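Local atomic coordinates of uncharacterized protein (Parabacteroides merdae, PDB entry 4R7F), a protein that is of unknown function but carries immunoglobulin-like beta-sandwich domains and a bound magnesium ion, and is probably related to the plug protein of the type 9 secretion system. Residues A[19-24]-A[37-42]; A[24-29]-A[273-278]; A[66-71]-A[384-389]. One frame throughout, in Å; residues are numbered along the deposited sequence. Where two conformers were deposited one is given.

Contact 1 (A[19-24]-A[37-42])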
loop_
_atom_site.group_PDB
_atom_site.type_symbol
_atom_site.label_atom_id
_atom_site.label_comp_id
_atom_site.label_asym_id
_atom_site.label_seq_id
_atom_site.Cartn_x
_atom_site.Cartn_y
_atom_site.Cartn_z
ATOM N N VAL A 19 1.968 19.077 8.283
ATOM C CA VAL A 19 3.299 18.528 8.421
ATOM C C VAL A 19 3.389 17.228 7.596
ATOM O O VAL A 19 2.720 16.240 7.883
ATOM C CB VAL A 19 3.589 18.248 9.895
ATOM C CG1 VAL A 19 5.004 17.705 10.066
ATOM C CG2 VAL A 19 3.347 19.515 10.708
ATOM N N LYS A 20 4.216 17.273 6.560
ATOM C CA LYS A 20 4.317 16.183 5.603
ATOM C C LYS A 20 5.711 16.178 5.004
ATOM O O LYS A 20 6.511 17.070 5.275
ATOM C CB LYS A 20 3.242 16.321 4.525
ATOM C CG LYS A 20 3.141 17.704 3.911
ATOM C CD LYS A 20 3.735 17.752 2.512
ATOM C CE LYS A 20 2.698 17.480 1.432
ATOM N NZ LYS A 20 3.355 17.498 0.104
ATOM N N VAL A 21 6.036 15.140 4.240
ATOM C CA VAL A 21 7.322 15.110 3.581
ATOM C C VAL A 21 7.185 15.929 2.308
ATOM O O VAL A 21 6.278 15.688 1.520
ATOM C CB VAL A 21 7.783 13.692 3.273
ATOM C CG1 VAL A 21 9.032 13.729 2.403
ATOM C CG2 VAL A 21 8.062 12.946 4.553
ATOM N N ALA A 22 8.065 16.922 2.148
ATOM C CA ALA A 22 8.028 17.827 1.005
ATOM C C ALA A 22 7.995 16.994 -0.273
ATOM O O ALA A 22 8.752 16.017 -0.425
ATOM C CB ALA A 22 9.239 18.745 1.006
ATOM N N GLY A 23 7.061 17.336 -1.154
ATOM C CA GLY A 23 6.897 16.604 -2.418
ATOM C C GLY A 23 6.006 15.364 -2.427
ATOM O O GLY A 23 5.734 14.847 -3.492
ATOM N N GLU A 24 5.548 14.882 -1.269
ATOM C CA GLU A 24 4.763 13.640 -1.204
ATOM C C GLU A 24 3.262 13.933 -1.042
ATOM O O GLU A 24 2.868 14.830 -0.310
ATOM C CB GLU A 24 5.255 12.721 -0.056
ATOM C CG GLU A 24 6.580 11.995 -0.256
ATOM C CD GLU A 24 6.653 11.213 -1.577
ATOM O OE1 GLU A 24 5.807 10.307 -1.827
ATOM O OE2 GLU A 24 7.571 11.509 -2.381
ATOM N N GLU A 37 15.479 13.951 1.703
ATOM C CA GLU A 37 14.107 14.409 1.921
ATOM C C GLU A 37 14.001 15.529 2.940
ATOM O O GLU A 37 14.839 15.678 3.830
ATOM C CB GLU A 37 13.217 13.235 2.318
ATOM C CG GLU A 37 13.095 12.206 1.200
ATOM C CD GLU A 37 11.939 11.229 1.397
ATOM O OE1 GLU A 37 11.717 10.747 2.547
ATOM O OE2 GLU A 37 11.248 10.939 0.388
ATOM N N GLN A 38 12.970 16.343 2.796
ATOM C CA GLN A 38 12.707 17.378 3.793
ATOM C C GLN A 38 11.301 17.299 4.344
ATOM O O GLN A 38 10.345 16.920 3.641
ATOM C CB GLN A 38 12.861 18.745 3.168
ATOM C CG GLN A 38 14.253 19.030 2.615
ATOM C CD GLN A 38 14.243 20.244 1.696
ATOM O OE1 GLN A 38 13.672 20.190 0.601
ATOM N NE2 GLN A 38 14.820 21.357 2.160
ATOM N N ILE A 39 11.151 17.734 5.586
ATOM C CA ILE A 39 9.824 17.992 6.132
ATOM C C ILE A 39 9.319 19.342 5.672
ATOM O O ILE A 39 10.071 20.322 5.675
ATOM C CB ILE A 39 9.825 17.975 7.663
ATOM C CG1 ILE A 39 10.001 16.546 8.154
ATOM C CG2 ILE A 39 8.506 18.499 8.198
ATOM C CD1 ILE A 39 8.766 15.671 8.006
ATOM N N GLU A 40 8.044 19.379 5.289
ATOM C CA GLU A 40 7.377 20.590 4.916
ATOM C C GLU A 40 6.346 20.933 5.988
ATOM O O GLU A 40 5.455 20.140 6.283
ATOM C CB GLU A 40 6.679 20.437 3.578
ATOM C CG GLU A 40 5.852 21.657 3.151
ATOM C CD GLU A 40 5.208 21.489 1.772
ATOM O OE1 GLU A 40 5.412 20.438 1.152
ATOM O OE2 GLU A 40 4.493 22.395 1.292
ATOM N N ILE A 41 6.470 22.139 6.532
ATOM C CA ILE A 41 5.483 22.728 7.389
ATOM C C ILE A 41 4.771 23.792 6.587
ATOM O O ILE A 41 5.356 24.750 6.158
ATOM C CB ILE A 41 6.117 23.340 8.639
ATOM C CG1 ILE A 41 6.602 22.224 9.556
ATOM C CG2 ILE A 41 5.102 24.213 9.349
ATOM C CD1 ILE A 41 7.818 22.575 10.362
ATOM N N ASN A 42 3.483 23.599 6.402
ATOM C CA ASN A 42 2.651 24.468 5.608
ATOM C C ASN A 42 1.421 24.967 6.422
ATOM O O ASN A 42 0.751 24.203 7.132
ATOM C CB ASN A 42 2.209 23.678 4.391
ATOM C CG ASN A 42 1.714 24.562 3.277
ATOM O OD1 ASN A 42 0.693 25.240 3.398
ATOM N ND2 ASN A 42 2.454 24.582 2.196
HETATM O O HOH W 1 5.105 19.216 -0.996
HETATM O O HOH W 2 11.362 15.891 0.455
#
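K20 and E40 face each other as the hydrogen-bonded pair of two neighbouring antiparallel strands, 19-21 and 39-42, and their side chains run alongside one another. The backbone bond from E40 N to K20 O is 2.8 Å, and K20 N returns one to E40 O; A22 N adds a third, to Q38 O, at the strand end. E40 leaves its CB with CG anti to the backbone N (chi1 176°) and stays extended to the carboxylate. Its CB rests on K20 O and the CA of A22, and its CD lies beside K20 CD. At the tip, OE1 accepts from a water that also accepts from K20 NZ and G23 N, while OE2 receives N42 ND2 at 3.1 Å on its anti side. The K20 chain, in this one of two conformers, bends at chi2 and chi3 and lays CD 3.4 Å from E40 OE1, but NZ ends 3.7 Å from that oxygen, a long salt bridge. K20 NZ also donates to E24 O, at 2.7 Å. In this conformer the amine ties strand to turn: V21 to E24 forms a type II beta turn, closed by E24 N bonding to V21 O. On the face of V19 and I41, V19 CG2 approaches I41 CG1; V19 CG1 also meets I39 CG2 at 4.0 Å. Beyond the start of strand 39-42, V21 CG1 touches E37 CD. A second water bridges A22 O and Q38 N. Strand 14-21 is the outermost of a four-stranded antiparallel sheet, and 39-46 lies between it and 96-103, where L102 packs against A22, Q38 and E40. V19 packs on A133, I39 on F135 and I41 on F131 and A133, all of strand 129-138 in the facing sheet.

Contact 2 (A[24-29]-A[273-278])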
loop_
_atom_site.group_PDB
_atom_site.type_symbol
_atom_site.label_atom_id
_atom_site.label_comp_id
_atom_site.label_asym_id
_atom_site.label_seq_id
_atom_site.Cartn_x
_atom_site.Cartn_y
_atom_site.Cartn_z
ATOM N N GLU A 24 5.548 14.882 -1.269
ATOM C CA GLU A 24 4.763 13.640 -1.204
ATOM C C GLU A 24 3.262 13.933 -1.042
ATOM O O GLU A 24 2.868 14.830 -0.310
ATOM C CB GLU A 24 5.255 12.721 -0.056
ATOM C CG GLU A 24 6.580 11.995 -0.256
ATOM C CD GLU A 24 6.653 11.213 -1.577
ATOM O OE1 GLU A 24 5.807 10.307 -1.827
ATOM O OE2 GLU A 24 7.571 11.509 -2.381
ATOM N N LEU A 25 2.431 13.161 -1.732
ATOM C CA LEU A 25 0.989 13.270 -1.592
ATOM C C LEU A 25 0.516 12.723 -0.222
ATOM O O LEU A 25 -0.271 13.367 0.485
ATOM C CB LEU A 25 0.293 12.503 -2.719
ATOM C CG LEU A 25 -1.239 12.658 -2.688
ATOM C CD1 LEU A 25 -1.617 14.002 -3.280
ATOM C CD2 LEU A 25 -1.977 11.516 -3.395
ATOM N N ILE A 26 0.969 11.517 0.098
ATOM C CA ILE A 26 0.622 10.792 1.315
ATOM C C ILE A 26 1.932 10.570 2.036
ATOM O O ILE A 26 2.870 10.054 1.442
ATOM C CB ILE A 26 0.061 9.387 0.984
ATOM C CG1 ILE A 26 -1.209 9.475 0.128
ATOM C CG2 ILE A 26 -0.167 8.558 2.244
ATOM C CD1 ILE A 26 -2.332 10.262 0.743
ATOM N N SER A 27 2.047 10.962 3.297
ATOM C CA SER A 27 3.307 10.703 3.953
ATOM C C SER A 27 3.199 10.542 5.430
ATOM O O SER A 27 2.121 10.584 5.991
ATOM C CB SER A 27 4.375 11.736 3.556
ATOM O OG SER A 27 4.024 13.011 4.001
ATOM N N GLU A 28 4.343 10.242 6.032
ATOM C CA GLU A 28 4.475 10.216 7.451
ATOM C C GLU A 28 5.392 11.338 7.886
ATOM O O GLU A 28 6.291 11.747 7.146
ATOM C CB GLU A 28 5.024 8.876 7.884
ATOM C CG GLU A 28 4.232 7.687 7.357
ATOM C CD GLU A 28 2.833 7.565 7.924
ATOM O OE1 GLU A 28 2.573 8.018 9.056
ATOM O OE2 GLU A 28 2.002 6.973 7.223
ATOM N N PRO A 29 5.197 11.825 9.109
ATOM C CA PRO A 29 6.001 12.943 9.605
ATOM C C PRO A 29 7.369 12.503 10.122
ATOM O O PRO A 29 7.675 12.696 11.289
ATOM C CB PRO A 29 5.129 13.486 10.744
ATOM C CG PRO A 29 4.457 12.250 11.300
ATOM C CD PRO A 29 4.246 11.330 10.134
ATOM N N ARG A 273 -6.463 11.858 6.690
ATOM C CA ARG A 273 -5.852 12.962 5.974
ATOM C C ARG A 273 -6.866 13.829 5.243
ATOM O O ARG A 273 -8.037 13.442 5.039
ATOM C CB ARG A 273 -4.823 12.450 4.963
ATOM C CG ARG A 273 -3.657 11.727 5.600
ATOM C CD ARG A 273 -2.764 11.092 4.554
ATOM N NE ARG A 273 -1.566 10.553 5.198
ATOM C CZ ARG A 273 -1.479 9.347 5.735
ATOM N NH1 ARG A 273 -2.509 8.513 5.687
ATOM N NH2 ARG A 273 -0.349 8.968 6.313
ATOM N N PHE A 274 -6.401 15.018 4.868
ATOM C CA PHE A 274 -7.147 15.908 3.988
ATOM C C PHE A 274 -6.234 16.427 2.899
ATOM O O PHE A 274 -5.019 16.379 3.048
ATOM C CB PHE A 274 -7.782 17.073 4.773
ATOM C CG PHE A 274 -6.795 18.062 5.340
ATOM C CD1 PHE A 274 -6.231 19.026 4.551
ATOM C CD2 PHE A 274 -6.474 18.039 6.674
ATOM C CE1 PHE A 274 -5.333 19.909 5.085
ATOM C CE2 PHE A 274 -5.617 18.935 7.218
ATOM C CZ PHE A 274 -5.028 19.863 6.426
ATOM N N PHE A 275 -6.824 16.959 1.825
ATOM C CA PHE A 275 -6.075 17.372 0.653
ATOM C C PHE A 275 -6.700 18.636 0.147
ATOM O O PHE A 275 -7.891 18.652 -0.152
ATOM C CB PHE A 275 -6.153 16.301 -0.416
ATOM C CG PHE A 275 -5.687 14.971 0.071
ATOM C CD1 PHE A 275 -6.576 14.095 0.683
ATOM C CD2 PHE A 275 -4.344 14.629 0.006
ATOM C CE1 PHE A 275 -6.140 12.895 1.208
ATOM C CE2 PHE A 275 -3.916 13.425 0.502
ATOM C CZ PHE A 275 -4.814 12.561 1.104
ATOM N N ILE A 276 -5.902 19.693 0.073
ATOM C CA ILE A 276 -6.398 20.995 -0.342
ATOM C C ILE A 276 -6.440 21.036 -1.878
ATOM O O ILE A 276 -5.433 20.849 -2.531
ATOM C CB ILE A 276 -5.534 22.119 0.214
ATOM C CG1 ILE A 276 -5.484 22.069 1.757
ATOM C CG2 ILE A 276 -6.030 23.460 -0.301
ATOM C CD1 ILE A 276 -6.826 22.149 2.471
ATOM N N ARG A 277 -7.644 21.278 -2.401
ATOM C CA ARG A 277 -7.966 21.165 -3.822
ATOM C C ARG A 277 -9.147 22.110 -4.106
ATOM O O ARG A 277 -9.960 22.383 -3.226
ATOM C CB ARG A 277 -8.376 19.719 -4.187
ATOM C CG ARG A 277 -7.418 18.599 -3.776
ATOM C CD ARG A 277 -8.010 17.219 -4.071
ATOM N NE ARG A 277 -7.008 16.150 -4.170
ATOM C CZ ARG A 277 -7.242 14.901 -3.794
ATOM N NH1 ARG A 277 -8.423 14.597 -3.290
ATOM N NH2 ARG A 277 -6.313 13.959 -3.904
ATOM N N CYS A 278 -9.236 22.628 -5.324
ATOM C CA CYS A 278 -10.441 23.334 -5.764
ATOM C C CYS A 278 -10.560 23.205 -7.280
ATOM O O CYS A 278 -9.556 22.924 -7.934
ATOM C CB CYS A 278 -10.474 24.793 -5.292
ATOM S SG CYS A 278 -8.909 25.658 -5.320
HETATM O O HOH W 3 0.247 12.697 4.732
#
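R273 NH2 is held by two acceptors of the loop 24-29: the carbonyl S27 O at 3.0 Å, nearly straight (166°), and the carboxylate oxygen E28 OE2 at 3.2 Å, a salt bridge whose hydrogen bond is bent and weak. S27 O lies close to the guanidinium plane, although the donor stands above the plane of that carbonyl. The carboxylate of E28 is turned almost perpendicular to the guanidinium, the two planes 88° apart, so the two groups meet through a single oxygen and nitrogen. R273 NE uses a water, at 2.8 Å, which also accepts from S27 N. Over one face of the guanidinium sits I26 CG2, 3.8 Å above its centre. The other branch of I26 goes elsewhere: CD1 presses against the F275 ring near its edge, 3.4 Å from CZ. L25 O lies in the plane of that ring at its rim, and L25 CG touches CE2. R273 NH1 is taken by E373 and by Q270 O, while E28 OE1 accepts from N189. The arginine therefore draws on two carboxylates, one of them from strand 373-380, and its side chain lies about 8 Å from a bound magnesium ion. Its positive charge probably offsets part of the repulsion between E28 and E373, whose carboxylates come close together here.

Contact 3 (A[66-71]-A[384-389])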
loop_
_atom_site.group_PDB
_atom_site.type_symbol
_atom_site.label_atom_id
_atom_site.label_comp_id
_atom_site.label_asym_id
_atom_site.label_seq_id
_atom_site.Cartn_x
_atom_site.Cartn_y
_atom_site.Cartn_z
ATOM N N GLN A 66 10.789 17.631 26.240
ATOM C CA GLN A 66 12.055 18.239 25.795
ATOM C C GLN A 66 13.280 17.515 26.336
ATOM O O GLN A 66 13.332 17.174 27.519
ATOM C CB GLN A 66 12.121 19.691 26.219
ATOM C CG GLN A 66 13.279 20.451 25.601
ATOM C CD GLN A 66 13.196 21.956 25.871
ATOM O OE1 GLN A 66 12.265 22.453 26.499
ATOM N NE2 GLN A 66 14.170 22.672 25.391
ATOM N N SER A 67 14.266 17.273 25.468
ATOM C CA SER A 67 15.468 16.592 25.914
ATOM C C SER A 67 16.355 17.613 26.649
ATOM O O SER A 67 16.061 18.805 26.661
ATOM C CB SER A 67 16.197 15.954 24.732
ATOM O OG SER A 67 16.914 16.917 24.001
ATOM N N GLN A 68 17.438 17.138 27.243
ATOM C CA GLN A 68 18.406 18.022 27.889
ATOM C C GLN A 68 19.435 18.621 26.899
ATOM O O GLN A 68 20.353 19.306 27.306
ATOM C CB GLN A 68 19.108 17.265 29.021
ATOM C CG GLN A 68 20.139 16.270 28.526
ATOM C CD GLN A 68 20.703 15.410 29.641
ATOM O OE1 GLN A 68 21.474 15.880 30.492
ATOM N NE2 GLN A 68 20.334 14.136 29.639
ATOM N N LEU A 69 19.288 18.384 25.605
ATOM C CA LEU A 69 20.280 18.850 24.659
ATOM C C LEU A 69 20.141 20.340 24.475
ATOM O O LEU A 69 19.028 20.855 24.543
ATOM C CB LEU A 69 20.140 18.178 23.293
ATOM C CG LEU A 69 20.290 16.674 23.210
ATOM C CD1 LEU A 69 20.314 16.303 21.752
ATOM C CD2 LEU A 69 21.598 16.256 23.857
ATOM N N SER A 70 21.281 21.012 24.251
ATOM C CA SER A 70 21.317 22.435 23.898
ATOM C C SER A 70 21.355 22.558 22.373
ATOM O O SER A 70 21.833 21.657 21.698
ATOM C CB SER A 70 22.549 23.127 24.503
ATOM O OG SER A 70 22.643 22.928 25.907
ATOM N N PRO A 71 20.849 23.675 21.818
ATOM C CA PRO A 71 20.791 23.824 20.367
ATOM C C PRO A 71 22.048 23.471 19.599
ATOM O O PRO A 71 21.953 22.903 18.504
ATOM C CB PRO A 71 20.477 25.305 20.183
ATOM C CG PRO A 71 19.673 25.658 21.380
ATOM C CD PRO A 71 20.271 24.853 22.502
ATOM N N GLY A 384 23.966 6.367 30.379
ATOM C CA GLY A 384 24.889 7.470 30.134
ATOM C C GLY A 384 24.642 8.321 28.892
ATOM O O GLY A 384 25.230 9.392 28.782
ATOM N N ALA A 385 23.793 7.886 27.951
ATOM C CA ALA A 385 23.506 8.716 26.755
ATOM C C ALA A 385 22.629 9.869 27.183
ATOM O O ALA A 385 21.869 9.738 28.145
ATOM C CB ALA A 385 22.821 7.907 25.658
ATOM N N ARG A 386 22.729 11.001 26.501
ATOM C CA ARG A 386 22.070 12.211 26.991
ATOM C C ARG A 386 20.676 12.424 26.392
ATOM O O ARG A 386 19.958 13.352 26.792
ATOM C CB ARG A 386 22.963 13.425 26.722
ATOM C CG ARG A 386 24.319 13.358 27.406
ATOM C CD ARG A 386 25.277 14.468 26.961
ATOM N NE ARG A 386 24.662 15.788 26.710
ATOM C CZ ARG A 386 24.157 16.585 27.650
ATOM N NH1 ARG A 386 24.124 16.189 28.912
ATOM N NH2 ARG A 386 23.658 17.782 27.340
ATOM N N TYR A 387 20.300 11.583 25.424
ATOM C CA TYR A 387 19.076 11.790 24.633
ATOM C C TYR A 387 18.649 10.515 23.910
ATOM O O TYR A 387 19.430 9.568 23.769
ATOM C CB TYR A 387 19.235 12.936 23.630
ATOM C CG TYR A 387 20.068 12.592 22.425
ATOM C CD1 TYR A 387 21.461 12.477 22.524
ATOM C CD2 TYR A 387 19.472 12.327 21.195
ATOM C CE1 TYR A 387 22.240 12.112 21.422
ATOM C CE2 TYR A 387 20.243 11.978 20.080
ATOM C CZ TYR A 387 21.623 11.879 20.196
ATOM O OH TYR A 387 22.390 11.554 19.097
ATOM N N ASP A 388 17.386 10.501 23.494
ATOM C CA ASP A 388 16.791 9.382 22.799
ATOM C C ASP A 388 17.017 9.529 21.296
ATOM O O ASP A 388 16.451 10.426 20.652
ATOM C CB ASP A 388 15.289 9.336 23.039
ATOM C CG ASP A 388 14.913 8.866 24.435
ATOM O OD1 ASP A 388 15.654 8.080 25.042
ATOM O OD2 ASP A 388 13.833 9.265 24.919
ATOM N N ARG A 389 17.821 8.619 20.748
ATOM C CA ARG A 389 17.971 8.474 19.300
ATOM C C ARG A 389 16.838 7.675 18.736
ATOM O O ARG A 389 16.326 6.754 19.389
ATOM C CB ARG A 389 19.279 7.773 18.964
ATOM C CG ARG A 389 20.499 8.608 19.313
ATOM C CD ARG A 389 21.742 7.749 19.425
ATOM N NE ARG A 389 22.149 7.229 18.119
ATOM C CZ ARG A 389 23.107 6.319 17.956
ATOM N NH1 ARG A 389 23.705 5.795 19.009
ATOM N NH2 ARG A 389 23.458 5.900 16.751
HETATM O O HOH W 4 17.445 14.211 27.466
#
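S67 and Y387 bring two irregular loops closest, their CA atoms 6.1 Å apart, with Q68 and R386 next at 6.9 Å. An ST turn shapes the first loop: S67 OG accepts from L69 N at 3.2 Å, nearly straight, while also bonding to H59 of strand 53-60. The polar half of the contact is Q68 against R386, whose side chains cross at about a right angle. Q68 places CG between its backbone N and carbonyl carbon (chi1 75°) and then extends, which carries NE2 to R386 O at 3.0 Å. That bond is bent, 133° at the hydrogen, and reaches the carbonyl from its flank. A water accepts from Q68 N and donates to R386 O, giving this oxygen a second donor. Q68 CG lies over one face of the R386 guanidinium, and Q68 OE1 comes 3.1 Å from NH1. Amide and guanidinium planes are tilted 58° apart, and NE of the arginine is paired with E73, in the helix that follows the first loop. The apolar half is L69 on Y387. The tyrosine, whose ring also meets that of H59, the two planes steeply inclined, receives the leucine over its face, the CH-pi contact of an aliphatic branch. L69 CD2 reaches on to the neighbourhood of R386 NE, joining the two halves. The contact thus links the loop between strand 53-60 and helix 71-74 to the connection between strands 373-380 and 389-397. L69 CD1 stands 4.1 Å from the Y387 ring centroid, displaced toward the CG rim.

From the N terminus, contact 1 comes first and closes a connection, residues 25-36, that includes strand 30-32 of the other sheet. Contact 2 starts within that connection, sharing E24 with contact 1, and reaches 244 residues onward to strand 274-276, so the two cross along the chain. They touch in space, where S27 OG probably bonds to V21 N. Contact 3 opens after contact 1 has closed and ends near the C terminus, thereby crossing contact 2. Its nearest atoms are about 13 Å from contact 2. Contact 1 joins two strands of one sheet; contact 2 joins the loop before strand 30-32 to strand 274-276, and contact 3 the loop after 53-60 to the connection before 389-397.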